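Putative flagellar protein FliS (Parabacteroides merdae ATCC 43184, PDB 4YOK) is of unknown function, a DUF3823-family protein in which a prealbumin-like (transthyretin-like) domain is followed by a second beta domain. Local coordinates at residues A59-D63 and G64-L68. Numbering follows the deposited sequence.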
# COMPACT_ATOMS: atom_id res chain seq x y z
N ALA A 59 -7.43 -11.21 10.75
CA ALA A 59 -8.18 -12.41 10.41
C ALA A 59 -8.58 -13.15 11.65
O ALA A 59 -7.77 -13.26 12.58
CB ALA A 59 -7.33 -13.31 9.52
N LEU A 60 -9.84 -13.62 11.69
CA LEU A 60 -10.32 -14.49 12.76
C LEU A 60 -10.05 -15.90 12.26
O LEU A 60 -10.62 -16.31 11.24
CB LEU A 60 -11.81 -14.24 13.10
CG LEU A 60 -12.43 -15.16 14.14
CD1 LEU A 60 -11.78 -15.00 15.52
CD2 LEU A 60 -13.93 -14.95 14.23
N LEU A 61 -9.12 -16.61 12.90
CA LEU A 61 -8.72 -17.94 12.46
C LEU A 61 -8.72 -18.96 13.59
O LEU A 61 -8.67 -18.59 14.77
CB LEU A 61 -7.29 -17.91 11.88
CG LEU A 61 -6.94 -16.88 10.82
CD1 LEU A 61 -5.46 -16.58 10.87
CD2 LEU A 61 -7.38 -17.35 9.43
N PHE A 62 -8.72 -20.25 13.22
CA PHE A 62 -8.59 -21.33 14.18
C PHE A 62 -7.19 -21.32 14.70
O PHE A 62 -6.26 -21.10 13.92
CB PHE A 62 -8.90 -22.70 13.53
CG PHE A 62 -10.34 -22.87 13.13
CD1 PHE A 62 -11.33 -23.01 14.10
CD2 PHE A 62 -10.71 -22.93 11.79
CE1 PHE A 62 -12.67 -23.16 13.73
CE2 PHE A 62 -12.04 -23.10 11.43
CZ PHE A 62 -13.02 -23.22 12.40
N ASP A 63 -7.02 -21.52 16.02
CA ASP A 63 -5.70 -21.55 16.65
C ASP A 63 -4.85 -22.64 16.01
O ASP A 63 -5.37 -23.70 15.63
CB ASP A 63 -5.83 -21.80 18.18
CG ASP A 63 -6.35 -20.61 18.99
OD1 ASP A 63 -6.94 -19.67 18.39
OD2 ASP A 63 -6.22 -20.64 20.25
N GLY A 64 -3.58 -22.34 15.83
CA GLY A 64 -2.63 -23.26 15.23
C GLY A 64 -1.42 -22.55 14.65
O GLY A 64 -1.27 -21.33 14.82
N GLU A 65 -0.57 -23.32 13.97
CA GLU A 65 0.66 -22.83 13.36
C GLU A 65 0.41 -22.52 11.89
O GLU A 65 -0.17 -23.32 11.17
CB GLU A 65 1.78 -23.86 13.52
CG GLU A 65 3.16 -23.31 13.18
CD GLU A 65 4.31 -24.09 13.77
OE1 GLU A 65 4.68 -25.14 13.19
OE2 GLU A 65 4.84 -23.66 14.82
N TYR A 66 0.84 -21.32 11.47
CA TYR A 66 0.65 -20.84 10.10
C TYR A 66 1.92 -20.28 9.52
O TYR A 66 2.80 -19.82 10.25
CB TYR A 66 -0.40 -19.71 10.06
CG TYR A 66 -1.80 -20.14 10.40
CD1 TYR A 66 -2.67 -20.60 9.41
CD2 TYR A 66 -2.28 -20.05 11.71
CE1 TYR A 66 -3.98 -20.97 9.72
CE2 TYR A 66 -3.58 -20.44 12.03
CZ TYR A 66 -4.42 -20.91 11.03
OH TYR A 66 -5.71 -21.28 11.34
N ARG A 67 1.97 -20.26 8.18
CA ARG A 67 3.06 -19.64 7.44
C ARG A 67 2.46 -18.51 6.61
O ARG A 67 1.67 -18.74 5.69
CB ARG A 67 3.85 -20.65 6.57
CG ARG A 67 5.12 -20.04 5.96
CD ARG A 67 5.99 -21.07 5.26
NE ARG A 67 5.58 -21.28 3.87
CZ ARG A 67 4.82 -22.29 3.45
NH1 ARG A 67 4.39 -23.21 4.30
NH2 ARG A 67 4.50 -22.39 2.17
N LEU A 68 2.80 -17.26 7.00
CA LEU A 68 2.30 -16.05 6.34
C LEU A 68 3.27 -15.63 5.23
O LEU A 68 4.46 -15.41 5.51
CB LEU A 68 2.14 -14.94 7.38
CG LEU A 68 1.67 -13.58 6.85
CD1 LEU A 68 0.23 -13.64 6.30
CD2 LEU A 68 1.78 -12.56 7.96
O HOH W 1 -8.47 -21.10 10.31
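Strands 59-62 and 64-68 run on from one another through D63; their N-to-C directions make an angle of 125° and their axes come within 8.5 Å, so the chain bends sharply without the two pairing as a hairpin. G64 sits at the bend with an extended backbone at which a CB would clash with D63 O, the carbonyl oxygen of the preceding residue.

Y66 spans the inside of the corner. Its CG, anti to the carbonyl carbon and beside the backbone N (chi1 -67°), sends the ring back toward F62, where OH donates a 2.6 Å hydrogen bond to F62 O. That oxygen lies at the ring edge, in the ring plane, and the hydroxyl approaches with a C=O...O angle of 140°, slightly out of the carbonyl plane. A water completes the link, donating to Y66 OH and accepting from F62 N, 3.0 Å from each. L61 CD1 lies over one ring face, while L61 CB is 4.2 Å from Y66 CZ. The D63 side chain points away from 64-68, and its OD1 is hydrogen-bonded to S10 OG.

Before the bend strand 56-62 pairs with strand 9-18; after it strand 64-70 lies between strands 33-37 and 83-88. L36 packs against both L61 and Y66. The arrangement is a tyrosine corner (the Δ4 type), here joining strands of the two sheets of the prealbumin-like beta-sandwich domain.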